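Local coordinates for acyl-CoA dehydrogenase (Mycobacterium thermoresistibile, PDB 3NF4), which probably catalyses the FAD-dependent alpha,beta-dehydrogenation of acyl-CoA thioesters, as other flavoproteins of the acyl-CoA dehydrogenase family do, at residues Val100-Leu109 with Leu121-Ala132. Sequence-based numbering, arbitrary orientation.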
loop_
_atom_site.group_PDB
_atom_site.type_symbol
_atom_site.label_atom_id
_atom_site.label_comp_id
_atom_site.label_asym_id
_atom_site.label_seq_id
_atom_site.Cartn_x
_atom_site.Cartn_y
_atom_site.Cartn_z
ATOM N N VAL A 100 2.563 -26.834 15.888
ATOM C CA VAL A 100 1.737 -27.032 17.070
ATOM C C VAL A 100 2.322 -28.102 18.017
ATOM O O VAL A 100 2.314 -27.928 19.249
ATOM C CB VAL A 100 0.255 -27.323 16.673
ATOM C CG1 VAL A 100 -0.552 -27.926 17.844
ATOM C CG2 VAL A 100 -0.404 -26.029 16.134
ATOM N N HIS A 101 2.877 -29.171 17.449
ATOM C CA HIS A 101 3.457 -30.236 18.267
ATOM C C HIS A 101 4.590 -29.740 19.188
ATOM O O HIS A 101 4.666 -30.146 20.362
ATOM C CB HIS A 101 3.933 -31.378 17.387
ATOM C CG HIS A 101 4.573 -32.492 18.143
ATOM N ND1 HIS A 101 3.845 -33.434 18.839
ATOM C CD2 HIS A 101 5.877 -32.831 18.300
ATOM C CE1 HIS A 101 4.672 -34.303 19.398
ATOM N NE2 HIS A 101 5.909 -33.960 19.086
ATOM N N SER A 102 5.448 -28.866 18.651
ATOM C CA SER A 102 6.492 -28.180 19.411
ATOM C C SER A 102 5.943 -27.335 20.549
ATOM O O SER A 102 6.420 -27.429 21.674
ATOM C CB SER A 102 7.309 -27.273 18.486
ATOM O OG SER A 102 8.281 -28.024 17.777
ATOM N N LEU A 103 4.962 -26.482 20.260
ATOM C CA LEU A 103 4.285 -25.747 21.320
ATOM C C LEU A 103 3.631 -26.652 22.374
ATOM O O LEU A 103 3.604 -26.298 23.547
ATOM C CB LEU A 103 3.210 -24.826 20.747
ATOM C CG LEU A 103 3.523 -23.378 20.383
ATOM C CD1 LEU A 103 4.832 -23.260 19.603
ATOM C CD2 LEU A 103 2.346 -22.813 19.576
ATOM N N SER A 104 3.084 -27.786 21.954
ATOM C CA SER A 104 2.377 -28.672 22.889
ATOM C C SER A 104 3.300 -29.278 23.957
ATOM O O SER A 104 2.882 -29.503 25.091
ATOM C CB SER A 104 1.555 -29.750 22.158
ATOM O OG SER A 104 2.333 -30.904 21.872
ATOM N N SER A 105 4.570 -29.488 23.625
ATOM C CA SER A 105 5.505 -29.984 24.644
ATOM C C SER A 105 6.163 -28.885 25.505
ATOM O O SER A 105 6.887 -29.190 26.452
ATOM C CB SER A 105 6.550 -30.925 24.021
ATOM O OG SER A 105 7.602 -30.217 23.400
ATOM N N HIS A 106 5.889 -27.620 25.201
ATOM C CA HIS A 106 6.648 -26.499 25.808
ATOM C C HIS A 106 6.415 -26.232 27.321
ATOM O O HIS A 106 7.383 -26.000 28.048
ATOM C CB HIS A 106 6.507 -25.210 24.957
ATOM C CG HIS A 106 6.926 -23.949 25.658
ATOM N ND1 HIS A 106 8.123 -23.316 25.402
ATOM C CD2 HIS A 106 6.288 -23.183 26.577
ATOM C CE1 HIS A 106 8.212 -22.224 26.144
ATOM N NE2 HIS A 106 7.114 -22.125 26.871
ATOM N N PRO A 107 5.152 -26.244 27.792
ATOM C CA PRO A 107 4.907 -26.084 29.233
ATOM C C PRO A 107 5.588 -27.139 30.137
ATOM O O PRO A 107 6.065 -26.793 31.214
ATOM C CB PRO A 107 3.385 -26.216 29.350
ATOM C CG PRO A 107 2.892 -25.828 28.055
ATOM C CD PRO A 107 3.885 -26.334 27.055
ATOM N N LEU A 108 5.625 -28.398 29.714
ATOM C CA LEU A 108 6.235 -29.447 30.536
ATOM C C LEU A 108 7.755 -29.270 30.589
ATOM O O LEU A 108 8.358 -29.387 31.662
ATOM C CB LEU A 108 5.852 -30.853 30.036
ATOM C CG LEU A 108 6.428 -32.116 30.688
ATOM C CD1 LEU A 108 6.264 -32.121 32.221
ATOM C CD2 LEU A 108 5.821 -33.407 30.086
ATOM N N LEU A 109 8.348 -28.955 29.435
ATOM C CA LEU A 109 9.783 -28.805 29.312
ATOM C C LEU A 109 10.361 -27.647 30.129
ATOM O O LEU A 109 11.466 -27.768 30.663
ATOM C CB LEU A 109 10.181 -28.662 27.845
ATOM C CG LEU A 109 11.673 -28.404 27.586
ATOM C CD1 LEU A 109 12.502 -29.687 27.676
ATOM C CD2 LEU A 109 11.880 -27.705 26.240
ATOM N N LEU A 121 8.049 -36.855 28.843
ATOM C CA LEU A 121 8.795 -36.190 27.766
ATOM C C LEU A 121 9.394 -37.118 26.718
ATOM O O LEU A 121 9.284 -36.837 25.527
ATOM C CB LEU A 121 9.859 -35.216 28.301
ATOM C CG LEU A 121 9.510 -33.724 28.413
ATOM C CD1 LEU A 121 10.762 -32.909 28.673
ATOM C CD2 LEU A 121 8.807 -33.185 27.166
ATOM N N PRO A 122 10.013 -38.234 27.142
ATOM C CA PRO A 122 10.634 -39.089 26.119
ATOM C C PRO A 122 9.660 -39.675 25.097
ATOM O O PRO A 122 10.025 -39.810 23.930
ATOM C CB PRO A 122 11.331 -40.186 26.947
ATOM C CG PRO A 122 11.662 -39.498 28.249
ATOM C CD PRO A 122 10.434 -38.625 28.503
ATOM N N GLY A 123 8.448 -40.019 25.528
ATOM C CA GLY A 123 7.401 -40.478 24.610
ATOM C C GLY A 123 6.889 -39.403 23.645
ATOM O O GLY A 123 6.591 -39.687 22.483
ATOM N N MET A 124 6.790 -38.166 24.120
ATOM C CA MET A 124 6.375 -37.053 23.254
ATOM C C MET A 124 7.367 -36.817 22.104
ATOM O O MET A 124 6.954 -36.581 20.959
ATOM C CB MET A 124 6.154 -35.781 24.076
ATOM C CG MET A 124 4.980 -35.919 25.047
ATOM S SD MET A 124 5.183 -34.980 26.560
ATOM C CE MET A 124 4.713 -33.332 26.064
ATOM N N LEU A 125 8.665 -36.942 22.401
ATOM C CA LEU A 125 9.699 -36.607 21.422
ATOM C C LEU A 125 10.180 -37.819 20.634
ATOM O O LEU A 125 11.140 -37.725 19.861
ATOM C CB LEU A 125 10.866 -35.872 22.091
ATOM C CG LEU A 125 10.475 -34.723 23.029
ATOM C CD1 LEU A 125 11.691 -34.184 23.773
ATOM C CD2 LEU A 125 9.723 -33.591 22.284
ATOM N N SER A 126 9.482 -38.940 20.805
ATOM C CA SER A 126 9.904 -40.230 20.250
ATOM C C SER A 126 9.693 -40.311 18.744
ATOM O O SER A 126 10.385 -41.073 18.057
ATOM C CB SER A 126 9.131 -41.380 20.922
ATOM O OG SER A 126 7.810 -41.476 20.388
ATOM N N GLY A 127 8.715 -39.554 18.246
ATOM C CA GLY A 127 8.399 -39.547 16.827
ATOM C C GLY A 127 7.120 -40.290 16.478
ATOM O O GLY A 127 6.679 -40.281 15.325
ATOM N N GLU A 128 6.523 -40.936 17.477
ATOM C CA GLU A 128 5.300 -41.710 17.273
ATOM C C GLU A 128 4.068 -40.972 17.795
ATOM O O GLU A 128 2.939 -41.311 17.421
ATOM C CB GLU A 128 5.424 -43.097 17.927
ATOM N N GLN A 129 4.286 -39.969 18.647
ATOM C CA GLN A 129 3.181 -39.238 19.268
ATOM C C GLN A 129 2.863 -37.888 18.560
ATOM O O GLN A 129 3.697 -37.359 17.804
ATOM C CB GLN A 129 3.438 -39.050 20.773
ATOM C CG GLN A 129 3.284 -40.323 21.626
ATOM C CD GLN A 129 3.385 -40.069 23.139
ATOM O OE1 GLN A 129 2.990 -39.011 23.641
ATOM N NE2 GLN A 129 3.902 -41.052 23.870
ATOM N N ILE A 130 1.650 -37.361 18.781
ATOM C CA ILE A 130 1.251 -36.037 18.262
ATOM C C ILE A 130 0.574 -35.223 19.360
ATOM O O ILE A 130 -0.375 -35.704 20.000
ATOM C CB ILE A 130 0.280 -36.114 17.062
ATOM C CG1 ILE A 130 0.760 -37.116 16.013
ATOM C CG2 ILE A 130 0.194 -34.769 16.392
ATOM C CD1 ILE A 130 -0.368 -37.895 15.337
ATOM N N GLY A 131 1.077 -34.002 19.571
ATOM C CA GLY A 131 0.540 -33.085 20.563
ATOM C C GLY A 131 -0.380 -31.990 20.025
ATOM O O GLY A 131 -0.269 -31.548 18.873
ATOM N N ALA A 132 -1.303 -31.560 20.874
ATOM C CA ALA A 132 -2.164 -30.445 20.551
ATOM C C ALA A 132 -2.189 -29.470 21.727
ATOM O O ALA A 132 -1.797 -29.822 22.859
ATOM C CB ALA A 132 -3.563 -30.914 20.179
#
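The imidazole of H101 meets the 121-132 segment with the edge of its ring, the N-H of G131 and the carbonyl of M124 both lying near the ring plane. G131 N donates to H101 ND1 over 2.9 Å, only 3° out of that plane, while H101 NE2 donates a weak hydrogen bond of 3.4 Å to M124 O. In the acyl-CoA dehydrogenase fold this joins the helical N-terminal domain to the start of the middle-domain sheet: one ring links helix 92-104 both to the end of helix 114-124 and to strand 131-134, which pairs with strand 175-181. CG of H101 stands anti to the backbone N (chi1 178°), carrying the ring out between them. One turn on, S104 packs against the glycine backbone: its OG, which hydrogen-bonds to H101 O in its own helix, touches G131 CA at 3.1 Å. Beyond the ring the contact turns apolar. The L108 and L121 side chains run antiparallel alongside each other, and L108 CD2 reaches M124 SD at 3.9 Å. The M124 chain is bent at chi2 and chi3, which carries its CE to 3.7 Å from S105 CB. V100, whose side chain comes within about 5 Å of the bound FAD, sets CG1 3.8 Å from G131 O.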